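Local structure of type ii site-specific deoxyribonuclease (Klebsiella pneumoniae, 6EKR) at residues Asp2-Lys7 with Ile29-Leu34; Leu19-Ala24 with Met141-Lys146; Glu64-Val69 with Val118-Asp123; Thr113-Val118 with Thr135-Phe140. The protein is a type IIP restriction endonuclease of the PD-(D/E)xK nuclease group, which probably cleaves DNA at a specific recognition sequence. The protein carries 2 engineered substitutions. One frame throughout, in Å; residues are numbered along the deposited sequence.

Contact 1. Residues Asp2-Lys7 with Ile29-Leu34; sequences DILKEK and IEHAML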
loop_
_atom_site.group_PDB
_atom_site.type_symbol
_atom_site.label_atom_id
_atom_site.label_comp_id
_atom_site.label_asym_id
_atom_site.label_seq_id
_atom_site.Cartn_x
_atom_site.Cartn_y
_atom_site.Cartn_z
ATOM N N ASP A 2 -3.851 -5.180 -30.214
ATOM C CA ASP A 2 -2.450 -4.856 -29.900
ATOM C C ASP A 2 -2.166 -3.467 -30.467
ATOM O O ASP A 2 -1.147 -2.840 -30.189
ATOM C CB ASP A 2 -1.528 -5.902 -30.536
ATOM C CG ASP A 2 -0.059 -5.628 -30.279
ATOM O OD1 ASP A 2 0.312 -5.372 -29.103
ATOM O OD2 ASP A 2 0.717 -5.681 -31.263
ATOM N N ILE A 3 -3.116 -3.018 -31.279
ATOM C CA ILE A 3 -3.143 -1.700 -31.870
ATOM C C ILE A 3 -3.517 -0.687 -30.802
ATOM O O ILE A 3 -3.150 0.486 -30.900
ATOM C CB ILE A 3 -4.208 -1.641 -32.995
ATOM C CG1 ILE A 3 -3.985 -2.757 -34.031
ATOM C CG2 ILE A 3 -4.224 -0.270 -33.670
ATOM C CD1 ILE A 3 -4.520 -4.137 -33.635
ATOM N N LEU A 4 -4.243 -1.145 -29.783
ATOM C CA LEU A 4 -4.691 -0.268 -28.708
ATOM C C LEU A 4 -3.526 0.226 -27.845
ATOM O O LEU A 4 -3.441 1.425 -27.564
ATOM C CB LEU A 4 -5.775 -0.944 -27.862
ATOM C CG LEU A 4 -6.372 -0.137 -26.705
ATOM C CD1 LEU A 4 -7.298 0.976 -27.191
ATOM C CD2 LEU A 4 -7.084 -1.068 -25.760
ATOM N N LYS A 5 -2.639 -0.694 -27.451
ATOM C CA LYS A 5 -1.430 -0.366 -26.686
ATOM C C LYS A 5 -0.550 0.643 -27.427
ATOM O O LYS A 5 -0.186 1.689 -26.882
ATOM C CB LYS A 5 -0.614 -1.627 -26.376
ATOM C CG LYS A 5 0.375 -1.449 -25.217
ATOM C CD LYS A 5 1.649 -2.289 -25.398
ATOM C CE LYS A 5 2.774 -1.809 -24.455
ATOM N NZ LYS A 5 4.138 -2.297 -24.840
ATOM N N GLU A 6 -0.221 0.318 -28.674
ATOM C CA GLU A 6 0.538 1.205 -29.529
ATOM C C GLU A 6 -0.105 2.590 -29.485
ATOM O O GLU A 6 0.582 3.593 -29.277
ATOM C CB GLU A 6 0.593 0.638 -30.954
ATOM C CG GLU A 6 1.213 1.556 -32.015
ATOM C CD GLU A 6 0.702 1.265 -33.445
ATOM O OE1 GLU A 6 -0.476 0.838 -33.609
ATOM O OE2 GLU A 6 1.484 1.472 -34.412
ATOM N N LYS A 7 -1.427 2.633 -29.640
ATOM C CA LYS A 7 -2.161 3.899 -29.651
ATOM C C LYS A 7 -2.113 4.663 -28.329
ATOM O O LYS A 7 -2.011 5.890 -28.338
ATOM C CB LYS A 7 -3.595 3.691 -30.111
ATOM C CG LYS A 7 -3.740 3.725 -31.610
ATOM C CD LYS A 7 -5.165 3.450 -32.008
ATOM C CE LYS A 7 -5.303 3.332 -33.508
ATOM N NZ LYS A 7 -6.722 3.053 -33.883
ATOM N N ILE A 29 -9.725 6.421 -27.371
ATOM C CA ILE A 29 -11.134 6.219 -27.051
ATOM C C ILE A 29 -11.872 5.664 -28.261
ATOM O O ILE A 29 -12.537 4.628 -28.160
ATOM C CB ILE A 29 -11.817 7.489 -26.523
ATOM C CG1 ILE A 29 -11.073 8.014 -25.294
ATOM C CG2 ILE A 29 -13.235 7.158 -26.124
ATOM C CD1 ILE A 29 -11.262 9.483 -25.017
ATOM N N GLU A 30 -11.720 6.327 -29.404
ATOM C CA GLU A 30 -12.337 5.868 -30.637
ATOM C C GLU A 30 -12.117 4.377 -30.825
ATOM O O GLU A 30 -13.055 3.633 -31.075
ATOM C CB GLU A 30 -11.784 6.644 -31.829
ATOM C CG GLU A 30 -12.242 6.123 -33.181
ATOM C CD GLU A 30 -12.108 7.152 -34.285
ATOM O OE1 GLU A 30 -12.088 8.364 -33.977
ATOM O OE2 GLU A 30 -12.030 6.746 -35.464
ATOM N N HIS A 31 -10.874 3.948 -30.652
ATOM C CA HIS A 31 -10.462 2.585 -30.985
ATOM C C HIS A 31 -10.874 1.545 -29.957
ATOM O O HIS A 31 -11.168 0.407 -30.318
ATOM C CB HIS A 31 -8.948 2.527 -31.218
ATOM C CG HIS A 31 -8.438 1.167 -31.598
ATOM N ND1 HIS A 31 -8.332 0.749 -32.909
ATOM C CD2 HIS A 31 -8.001 0.135 -30.837
ATOM C CE1 HIS A 31 -7.849 -0.480 -32.939
ATOM N NE2 HIS A 31 -7.647 -0.879 -31.694
ATOM N N ALA A 32 -10.876 1.919 -28.683
ATOM C CA ALA A 32 -11.300 0.993 -27.637
ATOM C C ALA A 32 -12.797 0.724 -27.756
ATOM O O ALA A 32 -13.242 -0.422 -27.595
ATOM C CB ALA A 32 -10.960 1.541 -26.265
HETATM N N MSE A 33 -13.552 1.788 -28.051
HETATM C CA MSE A 33 -14.998 1.709 -28.261
HETATM C C MSE A 33 -15.374 0.800 -29.437
HETATM O O MSE A 33 -16.238 -0.064 -29.304
HETATM C CB MSE A 33 -15.597 3.102 -28.461
HETATM C CG MSE A 33 -15.701 3.934 -27.191
HETATM SE SE MSE A 33 -16.946 3.189 -25.874
HETATM C CE MSE A 33 -18.620 3.628 -26.780
ATOM N N LEU A 34 -14.711 0.983 -30.575
ATOM C CA LEU A 34 -14.970 0.159 -31.745
ATOM C C LEU A 34 -14.489 -1.276 -31.559
ATOM O O LEU A 34 -15.027 -2.194 -32.176
ATOM C CB LEU A 34 -14.361 0.776 -33.008
ATOM C CG LEU A 34 -14.880 2.151 -33.448
ATOM C CD1 LEU A 34 -14.147 2.634 -34.674
ATOM C CD2 LEU A 34 -16.373 2.146 -33.698
#
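In the N-terminal helical hairpin, the imidazole of His31 on helix 22-39 reaches across to Ile3, Leu4 and Lys7 on helix 3-16 and lies between the two helices. The ring is put there by chi1 of -179°, which sets CG anti to the backbone N and extends the side chain straight toward the first turns of the partner. Each of the three residues meets a different part of it. Ile3 crosses the imidazole at about a right angle, its CG2 lying 3.7 Å from His31 CE1. Leu4 comes to the ring edge, near the ring plane, with CD1 at 3.8 Å from His31 CD2. Lys7 passes CD beside CB and CG of His31, and Lys7 NZ ends 3.0 Å from His31 ND1. The helices run antiparallel at 163°, their local axes 10.0 Å apart, as expected when the chain turns back after one helix and lays the next alongside it. Leu4 and Ala32 sit level with each other, their CA atoms 6.8 Å apart, and on this deeper side of the interface Leu4 CD1 touches Ala32 CB at 3.8 Å. The same Leu4 side chain also packs on Cys121 and Phe122 of helix 101-125, so it links the hairpin to that helix. Toward the surface the interface turns polar: Lys7 and His31 are both partly exposed.

Contact 2. Residues Leu19-Ala24 with Met141-Lys146; sequences LDHIPA and MAAVLK
Ala142 is the first residue of 141-146 to meet 19-24: its CB lies 4.3 Å from His21 NE2, approaching the imidazole obliquely. One residue on, Ala143 takes the centre of the contact. Its backbone N stands at the edge of the His21 ring, near the ring plane and 3.8 Å from NE2, while its methyl is shared between His21 and Ile22, with Ala143 CB 3.9 Å from Ile22 CG1. The small side chain lets the backbones come close here, with the CA atoms of Ile22 and Ala143 5.5 Å apart. A chi1 of 75° holds the His21 ring between its own backbone N and carbonyl carbon and aims it at the helix, where NE2 is hydrogen-bonded to the carbonyl O of Ile139, one turn before Ala143. Ile22 CG1 lies over one face of this ring, toward its rim. At the end of the segment, Lys146 offers only CB, 4.4 Å from Ile22 CD1; its chain then leads away from 19-24, and outside this contact NZ pairs with a bound sulfate. A loop thus anchors on a helix through a histidine bonded to a main-chain carbonyl, just where helix 22-39 begins beside helix 132-148 in this helical bundle.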
loop_
_atom_site.group_PDB
_atom_site.type_symbol
_atom_site.label_atom_id
_atom_site.label_comp_id
_atom_site.label_asym_id
_atom_site.label_seq_id
_atom_site.Cartn_x
_atom_site.Cartn_y
_atom_site.Cartn_z
ATOM N N LEU A 19 3.656 17.581 -24.725
ATOM C CA LEU A 19 3.119 18.125 -25.957
ATOM C C LEU A 19 1.602 18.031 -25.937
ATOM O O LEU A 19 1.028 17.428 -25.026
ATOM C CB LEU A 19 3.689 17.362 -27.155
ATOM C CG LEU A 19 5.205 17.521 -27.331
ATOM C CD1 LEU A 19 5.787 16.451 -28.262
ATOM C CD2 LEU A 19 5.572 18.942 -27.796
ATOM N N ASP A 20 0.950 18.633 -26.930
ATOM C CA ASP A 20 -0.484 18.464 -27.085
ATOM C C ASP A 20 -0.777 16.989 -27.365
ATOM O O ASP A 20 -0.434 16.470 -28.422
ATOM C CB ASP A 20 -1.038 19.366 -28.190
ATOM C CG ASP A 20 -2.553 19.285 -28.303
ATOM O OD1 ASP A 20 -3.250 19.489 -27.286
ATOM O OD2 ASP A 20 -3.054 19.012 -29.412
ATOM N N HIS A 21 -1.388 16.327 -26.385
ATOM C CA HIS A 21 -1.655 14.888 -26.425
ATOM C C HIS A 21 -3.142 14.543 -26.648
ATOM O O HIS A 21 -3.493 13.375 -26.869
ATOM C CB HIS A 21 -1.160 14.236 -25.128
ATOM C CG HIS A 21 -2.034 14.506 -23.941
ATOM N ND1 HIS A 21 -2.111 15.742 -23.336
ATOM C CD2 HIS A 21 -2.864 13.695 -23.244
ATOM C CE1 HIS A 21 -2.955 15.682 -22.323
ATOM N NE2 HIS A 21 -3.422 14.449 -22.242
ATOM N N ILE A 22 -4.004 15.556 -26.592
ATOM C CA ILE A 22 -5.442 15.338 -26.659
ATOM C C ILE A 22 -5.939 14.633 -27.938
ATOM O O ILE A 22 -6.777 13.726 -27.846
ATOM C CB ILE A 22 -6.250 16.626 -26.381
ATOM C CG1 ILE A 22 -5.701 17.338 -25.139
ATOM C CG2 ILE A 22 -7.716 16.285 -26.181
ATOM C CD1 ILE A 22 -6.374 18.652 -24.817
ATOM N N PRO A 23 -5.448 15.042 -29.132
ATOM C CA PRO A 23 -5.873 14.284 -30.312
ATOM C C PRO A 23 -5.578 12.794 -30.186
ATOM O O PRO A 23 -6.475 11.984 -30.425
ATOM C CB PRO A 23 -5.053 14.906 -31.445
ATOM C CG PRO A 23 -4.801 16.298 -30.989
ATOM C CD PRO A 23 -4.568 16.168 -29.505
ATOM N N ALA A 24 -4.355 12.443 -29.775
ATOM C CA ALA A 24 -3.894 11.046 -29.733
ATOM C C ALA A 24 -4.616 10.232 -28.686
ATOM O O ALA A 24 -4.666 9.003 -28.769
ATOM C CB ALA A 24 -2.406 10.984 -29.484
HETATM N N MSE A 141 -8.060 12.646 -18.072
HETATM C CA MSE A 141 -8.485 13.710 -17.191
HETATM C C MSE A 141 -7.651 14.945 -17.427
HETATM O O MSE A 141 -8.169 16.055 -17.426
HETATM C CB MSE A 141 -8.410 13.277 -15.740
HETATM C CG MSE A 141 -9.510 12.312 -15.350
HETATM SE SE MSE A 141 -11.306 12.817 -15.993
HETATM C CE MSE A 141 -11.464 14.556 -15.093
ATOM N N ALA A 142 -6.359 14.741 -17.655
ATOM C CA ALA A 142 -5.459 15.828 -17.947
ATOM C C ALA A 142 -5.906 16.470 -19.241
ATOM O O ALA A 142 -5.839 17.691 -19.385
ATOM C CB ALA A 142 -4.046 15.317 -18.063
ATOM N N ALA A 143 -6.383 15.652 -20.179
ATOM C CA ALA A 143 -6.957 16.188 -21.402
ATOM C C ALA A 143 -8.156 17.091 -21.090
ATOM O O ALA A 143 -8.128 18.277 -21.434
ATOM C CB ALA A 143 -7.335 15.083 -22.356
ATOM N N VAL A 144 -9.178 16.551 -20.412
ATOM C CA VAL A 144 -10.393 17.336 -20.123
ATOM C C VAL A 144 -10.107 18.574 -19.265
ATOM O O VAL A 144 -10.593 19.669 -19.581
ATOM C CB VAL A 144 -11.627 16.514 -19.569
ATOM C CG1 VAL A 144 -11.640 15.082 -20.086
ATOM C CG2 VAL A 144 -11.712 16.546 -18.052
ATOM N N LEU A 145 -9.340 18.422 -18.196
ATOM C CA LEU A 145 -9.055 19.565 -17.342
ATOM C C LEU A 145 -8.401 20.701 -18.117
ATOM O O LEU A 145 -8.442 21.849 -17.696
ATOM C CB LEU A 145 -8.183 19.158 -16.161
ATOM C CG LEU A 145 -8.911 18.427 -15.036
ATOM C CD1 LEU A 145 -7.949 18.072 -13.926
ATOM C CD2 LEU A 145 -10.035 19.281 -14.507
ATOM N N LYS A 146 -7.806 20.377 -19.256
ATOM C CA LYS A 146 -7.127 21.377 -20.070
ATOM C C LYS A 146 -8.102 22.132 -20.959
ATOM O O LYS A 146 -7.902 23.302 -21.258
ATOM C CB LYS A 146 -6.051 20.718 -20.927
ATOM C CG LYS A 146 -5.208 21.690 -21.716
ATOM C CD LYS A 146 -4.157 22.338 -20.842
ATOM C CE LYS A 146 -3.196 23.165 -21.671
ATOM N NZ LYS A 146 -2.046 23.644 -20.867
#

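Contact 3. Residues Glu64-Val69 with Val118-Asp123; sequences EYSRPV and VACCFD
The chain at 64-69 runs extended across helix 118-123 and comes nearest where Ser66 CA lies 5.0 Å from Asp123 CA. A side-on salt bridge dominates the contact: Arg67 NE donates to Asp123 OD2 at 2.8 Å and Arg67 NH2 to Asp123 OD1 at 2.9 Å, each nitrogen meeting the syn lone pair of its own oxygen. Guanidinium and carboxylate are nearly coplanar, 25° apart, and the first bond is fairly straight at 161°. Asp123 OD2 takes a second, weak bond from the backbone N of Arg67, 3.3 Å away, so main chain and side chain of one residue hold the same oxygen. With CG between its backbone N and carbonyl carbon (chi1 68°) and a bend at chi3, the arginine turns NE toward the oxygen that the backbone N also reaches. Ala119 CB lies 3.8 Å from Arg67 CZ, so a methyl covers one face of the guanidinium. Beside them Cys120 SG touches both Ser66 CB, at 3.8 Å, and Val69 CG2, at 3.6 Å. The Ser66 hydroxyl is hydrogen-bonded to Phe59 N and to the carbonyl of Arg67. Strand 53-61 pairs with this chain through backbone bonds at Ser66 and Val69, joining the small antiparallel sheet to helix 101-125, on which helices 3-16 and 132-148 also pack, through Val118 and Phe122.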
loop_
_atom_site.group_PDB
_atom_site.type_symbol
_atom_site.label_atom_id
_atom_site.label_comp_id
_atom_site.label_asym_id
_atom_site.label_seq_id
_atom_site.Cartn_x
_atom_site.Cartn_y
_atom_site.Cartn_z
ATOM N N GLU A 64 -13.341 -15.239 -21.370
ATOM C CA GLU A 64 -12.920 -14.166 -20.477
ATOM C C GLU A 64 -13.991 -13.087 -20.234
ATOM O O GLU A 64 -14.829 -12.825 -21.105
ATOM C CB GLU A 64 -11.640 -13.526 -21.006
ATOM C CG GLU A 64 -10.370 -14.297 -20.657
ATOM C CD GLU A 64 -9.122 -13.411 -20.690
ATOM O OE1 GLU A 64 -8.838 -12.801 -21.746
ATOM O OE2 GLU A 64 -8.418 -13.326 -19.657
ATOM N N TYR A 65 -13.953 -12.488 -19.038
ATOM C CA TYR A 65 -14.882 -11.418 -18.632
ATOM C C TYR A 65 -14.124 -10.132 -18.328
ATOM O O TYR A 65 -13.005 -10.169 -17.823
ATOM C CB TYR A 65 -15.657 -11.814 -17.367
ATOM C CG TYR A 65 -16.837 -12.745 -17.566
ATOM C CD1 TYR A 65 -18.147 -12.271 -17.469
ATOM C CD2 TYR A 65 -16.643 -14.110 -17.817
ATOM C CE1 TYR A 65 -19.234 -13.124 -17.641
ATOM C CE2 TYR A 65 -17.722 -14.972 -17.995
ATOM C CZ TYR A 65 -19.011 -14.473 -17.902
ATOM O OH TYR A 65 -20.081 -15.325 -18.067
ATOM N N SER A 66 -14.742 -8.996 -18.625
ATOM C CA SER A 66 -14.201 -7.717 -18.215
ATOM C C SER A 66 -14.644 -7.464 -16.783
ATOM O O SER A 66 -15.551 -8.130 -16.295
ATOM C CB SER A 66 -14.728 -6.611 -19.119
ATOM O OG SER A 66 -16.096 -6.400 -18.871
ATOM N N ARG A 67 -14.000 -6.512 -16.112
ATOM C CA ARG A 67 -14.479 -6.004 -14.826
ATOM C C ARG A 67 -15.933 -5.539 -14.972
ATOM O O ARG A 67 -16.368 -5.216 -16.082
ATOM C CB ARG A 67 -13.597 -4.847 -14.342
ATOM C CG ARG A 67 -13.696 -3.598 -15.187
ATOM C CD ARG A 67 -12.610 -2.624 -14.833
ATOM N NE ARG A 67 -11.297 -3.113 -15.241
ATOM C CZ ARG A 67 -10.141 -2.585 -14.856
ATOM N NH1 ARG A 67 -10.110 -1.540 -14.039
ATOM N NH2 ARG A 67 -9.011 -3.114 -15.287
ATOM N N PRO A 68 -16.684 -5.497 -13.856
ATOM C CA PRO A 68 -18.103 -5.157 -13.926
ATOM C C PRO A 68 -18.339 -3.704 -14.339
ATOM O O PRO A 68 -17.594 -2.807 -13.934
ATOM C CB PRO A 68 -18.592 -5.413 -12.498
ATOM C CG PRO A 68 -17.387 -5.225 -11.649
ATOM C CD PRO A 68 -16.247 -5.749 -12.470
ATOM N N VAL A 69 -19.381 -3.495 -15.136
ATOM C CA VAL A 69 -19.679 -2.206 -15.750
ATOM C C VAL A 69 -21.125 -1.806 -15.463
ATOM O O VAL A 69 -22.059 -2.549 -15.770
ATOM C CB VAL A 69 -19.418 -2.254 -17.286
ATOM C CG1 VAL A 69 -20.285 -1.265 -18.043
ATOM C CG2 VAL A 69 -17.961 -1.995 -17.587
ATOM N N VAL A 118 -11.419 1.720 -22.222
ATOM C CA VAL A 118 -10.028 1.316 -22.312
ATOM C C VAL A 118 -9.735 0.195 -21.319
ATOM O O VAL A 118 -9.091 -0.787 -21.668
ATOM C CB VAL A 118 -9.078 2.485 -22.109
ATOM C CG1 VAL A 118 -7.649 1.994 -22.068
ATOM C CG2 VAL A 118 -9.242 3.486 -23.225
ATOM N N ALA A 119 -10.238 0.333 -20.100
ATOM C CA ALA A 119 -9.998 -0.648 -19.050
ATOM C C ALA A 119 -10.490 -2.049 -19.425
ATOM O O ALA A 119 -9.734 -3.016 -19.321
ATOM C CB ALA A 119 -10.616 -0.178 -17.717
ATOM N N CYS A 120 -11.742 -2.153 -19.870
ATOM C CA CYS A 120 -12.330 -3.435 -20.256
ATOM C C CYS A 120 -11.623 -4.109 -21.426
ATOM O O CYS A 120 -11.564 -5.336 -21.495
ATOM C CB CYS A 120 -13.808 -3.268 -20.603
ATOM S SG CYS A 120 -14.816 -2.852 -19.213
ATOM N N CYS A 121 -11.114 -3.303 -22.356
ATOM C CA CYS A 121 -10.287 -3.806 -23.453
ATOM C C CYS A 121 -9.068 -4.583 -22.956
ATOM O O CYS A 121 -8.753 -5.656 -23.483
ATOM C CB CYS A 121 -9.860 -2.661 -24.352
ATOM S SG CYS A 121 -11.143 -2.156 -25.506
ATOM N N PHE A 122 -8.407 -4.042 -21.931
ATOM C CA PHE A 122 -7.280 -4.707 -21.270
ATOM C C PHE A 122 -7.653 -5.967 -20.503
ATOM O O PHE A 122 -6.849 -6.884 -20.401
ATOM C CB PHE A 122 -6.571 -3.751 -20.312
ATOM C CG PHE A 122 -5.617 -2.813 -20.985
ATOM C CD1 PHE A 122 -4.275 -2.817 -20.641
ATOM C CD2 PHE A 122 -6.060 -1.918 -21.966
ATOM C CE1 PHE A 122 -3.387 -1.938 -21.262
ATOM C CE2 PHE A 122 -5.178 -1.037 -22.590
ATOM C CZ PHE A 122 -3.846 -1.047 -22.239
ATOM N N ASP A 123 -8.851 -6.005 -19.931
ATOM C CA ASP A 123 -9.286 -7.194 -19.213
ATOM C C ASP A 123 -9.526 -8.351 -20.175
ATOM O O ASP A 123 -9.323 -9.509 -19.815
ATOM C CB ASP A 123 -10.550 -6.916 -18.410
ATOM C CG ASP A 123 -10.408 -5.732 -17.477
ATOM O OD1 ASP A 123 -9.373 -5.594 -16.792
ATOM O OD2 ASP A 123 -11.360 -4.933 -17.418
#

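Contact 4. Residues Thr113-Val118 with Thr135-Phe140; sequences TSVMSV and TFFEIF
Val118 lays its CG2 methyl over one face of the Phe136 ring, 3.8 Å from the centroid and 18° off the normal, in a CH-pi contact displaced toward the rim. The two side chains cross at about a right angle, and Val115 CA stands at the edge of the same ring. One turn back along helix 113-118, Ser114 repeats the pattern: its CB sits over a face of Phe140, 3.9 Å from that centroid. Val115 sets CG2 obliquely against Phe137, 3.4 Å from CD1, and also approaches Phe140. All three phenylalanines have CG anti to the backbone N, as in Phe136 with chi1 -178°, yet they leave the helix at 136, 137 and 140 and meet different partners. The helices are antiparallel at 154°, their local axes 9.5 Å apart at closest approach, as consecutive members of a helical hairpin. The hydroxyls of Ser114 and Ser117 bond within their own helix: Ser114 OG bonds to Ile110 O, and Ser117 OG donates to Ser114 O at 2.6 Å. Cohesion between the helices therefore rests on methyl and aromatic surfaces, which favour close fit and exclusion of water over directional bonding.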
loop_
_atom_site.group_PDB
_atom_site.type_symbol
_atom_site.label_atom_id
_atom_site.label_comp_id
_atom_site.label_asym_id
_atom_site.label_seq_id
_atom_site.Cartn_x
_atom_site.Cartn_y
_atom_site.Cartn_z
ATOM N N THR A 113 -17.396 6.087 -19.414
ATOM C CA THR A 113 -17.319 5.327 -20.640
ATOM C C THR A 113 -15.916 5.382 -21.234
ATOM O O THR A 113 -15.379 4.348 -21.629
ATOM C CB THR A 113 -18.380 5.838 -21.643
ATOM O OG1 THR A 113 -19.679 5.581 -21.105
ATOM C CG2 THR A 113 -18.262 5.164 -23.007
ATOM N N SER A 114 -15.324 6.571 -21.282
ATOM C CA SER A 114 -14.005 6.729 -21.892
ATOM C C SER A 114 -12.962 5.852 -21.196
ATOM O O SER A 114 -12.294 5.050 -21.847
ATOM C CB SER A 114 -13.555 8.190 -21.873
ATOM O OG SER A 114 -14.326 8.992 -22.747
ATOM N N VAL A 115 -12.844 6.009 -19.874
ATOM C CA VAL A 115 -11.892 5.261 -19.052
ATOM C C VAL A 115 -12.216 3.769 -18.997
ATOM O O VAL A 115 -11.318 2.933 -19.101
ATOM C CB VAL A 115 -11.790 5.848 -17.624
ATOM C CG1 VAL A 115 -11.128 4.872 -16.681
ATOM C CG2 VAL A 115 -11.017 7.145 -17.641
HETATM N N MSE A 116 -13.493 3.434 -18.848
HETATM C CA MSE A 116 -13.894 2.039 -18.690
HETATM C C MSE A 116 -13.854 1.279 -19.993
HETATM O O MSE A 116 -13.773 0.059 -19.988
HETATM C CB MSE A 116 -15.277 1.924 -18.056
HETATM C CG MSE A 116 -15.297 2.256 -16.582
HETATM SE SE MSE A 116 -14.247 0.981 -15.529
HETATM C CE MSE A 116 -15.572 -0.452 -15.458
ATOM N N SER A 117 -13.911 1.997 -21.107
ATOM C CA SER A 117 -13.803 1.367 -22.410
ATOM C C SER A 117 -12.386 0.887 -22.605
ATOM O O SER A 117 -12.164 -0.226 -23.084
ATOM C CB SER A 117 -14.168 2.338 -23.526
ATOM O OG SER A 117 -13.230 3.394 -23.594
ATOM N N VAL A 118 -11.419 1.720 -22.222
ATOM C CA VAL A 118 -10.028 1.316 -22.312
ATOM C C VAL A 118 -9.735 0.195 -21.319
ATOM O O VAL A 118 -9.091 -0.787 -21.668
ATOM C CB VAL A 118 -9.078 2.485 -22.109
ATOM C CG1 VAL A 118 -7.649 1.994 -22.068
ATOM C CG2 VAL A 118 -9.242 3.486 -23.225
ATOM N N THR A 135 -3.024 4.644 -16.275
ATOM C CA THR A 135 -2.286 5.632 -17.053
ATOM C C THR A 135 -3.221 6.411 -17.971
ATOM O O THR A 135 -3.101 7.639 -18.096
ATOM C CB THR A 135 -1.146 5.015 -17.887
ATOM O OG1 THR A 135 -0.482 4.000 -17.133
ATOM C CG2 THR A 135 -0.130 6.088 -18.256
ATOM N N PHE A 136 -4.150 5.705 -18.610
ATOM C CA PHE A 136 -5.085 6.380 -19.482
ATOM C C PHE A 136 -6.012 7.319 -18.689
ATOM O O PHE A 136 -6.244 8.460 -19.105
ATOM C CB PHE A 136 -5.855 5.405 -20.380
ATOM C CG PHE A 136 -6.798 6.093 -21.310
ATOM C CD1 PHE A 136 -6.331 6.678 -22.479
ATOM C CD2 PHE A 136 -8.145 6.220 -20.984
ATOM C CE1 PHE A 136 -7.191 7.355 -23.328
ATOM C CE2 PHE A 136 -9.014 6.881 -21.822
ATOM C CZ PHE A 136 -8.534 7.452 -23.003
ATOM N N PHE A 137 -6.507 6.852 -17.543
ATOM C CA PHE A 137 -7.308 7.691 -16.660
ATOM C C PHE A 137 -6.650 9.053 -16.404
ATOM O O PHE A 137 -7.284 10.078 -16.610
ATOM C CB PHE A 137 -7.641 6.952 -15.356
ATOM C CG PHE A 137 -8.625 7.681 -14.442
ATOM C CD1 PHE A 137 -9.510 8.642 -14.933
ATOM C CD2 PHE A 137 -8.673 7.372 -13.087
ATOM C CE1 PHE A 137 -10.399 9.297 -14.092
ATOM C CE2 PHE A 137 -9.568 8.020 -12.233
ATOM C CZ PHE A 137 -10.436 8.982 -12.738
ATOM N N GLU A 138 -5.388 9.074 -15.989
ATOM C CA GLU A 138 -4.684 10.340 -15.795
ATOM C C GLU A 138 -4.639 11.198 -17.073
ATOM O O GLU A 138 -5.012 12.377 -17.057
ATOM C CB GLU A 138 -3.266 10.104 -15.285
ATOM C CG GLU A 138 -2.422 11.371 -15.308
ATOM C CD GLU A 138 -1.016 11.182 -14.804
ATOM O OE1 GLU A 138 -0.383 10.173 -15.166
ATOM O OE2 GLU A 138 -0.538 12.061 -14.055
ATOM N N ILE A 139 -4.170 10.591 -18.165
ATOM C CA ILE A 139 -4.028 11.238 -19.470
ATOM C C ILE A 139 -5.338 11.882 -19.943
ATOM O O ILE A 139 -5.356 13.033 -20.413
ATOM C CB ILE A 139 -3.590 10.194 -20.515
ATOM C CG1 ILE A 139 -2.105 9.901 -20.391
ATOM C CG2 ILE A 139 -3.911 10.639 -21.945
ATOM C CD1 ILE A 139 -1.708 8.752 -21.277
ATOM N N PHE A 140 -6.417 11.112 -19.822
ATOM C CA PHE A 140 -7.740 11.547 -20.202
ATOM C C PHE A 140 -8.173 12.749 -19.396
ATOM O O PHE A 140 -8.612 13.748 -19.964
ATOM C CB PHE A 140 -8.738 10.425 -19.985
ATOM C CG PHE A 140 -10.145 10.813 -20.289
ATOM C CD1 PHE A 140 -10.554 11.021 -21.607
ATOM C CD2 PHE A 140 -11.069 10.972 -19.259
ATOM C CE1 PHE A 140 -11.855 11.379 -21.893
ATOM C CE2 PHE A 140 -12.379 11.332 -19.539
ATOM C CZ PHE A 140 -12.772 11.529 -20.861
#

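Overall arrangement
Contact 4 is the most central, about 8 Å from the chain centre, and held mainly by methyl and aromatic groups; contact 2 is likewise buried, whereas contacts 1 and 3 are partly buried, contact 1 farthest out at 19 Å. Contacts 1 and 2 use helix 22-39, contacts 3 and 4 share helix 101-125 and Val118, and contacts 2 and 4 share helix 132-148. Ile29 of contact 1 packs on Phe136 and Phe140, while Ala32 O meets Cys121 SG of contact 3. Met116, on 113-118, touches Arg67 and Val69. The charged pairing of contact 3 appears where the chain leaving the small sheet meets helix 101-125; contacts 1 and 2 each put a histidine between the elements.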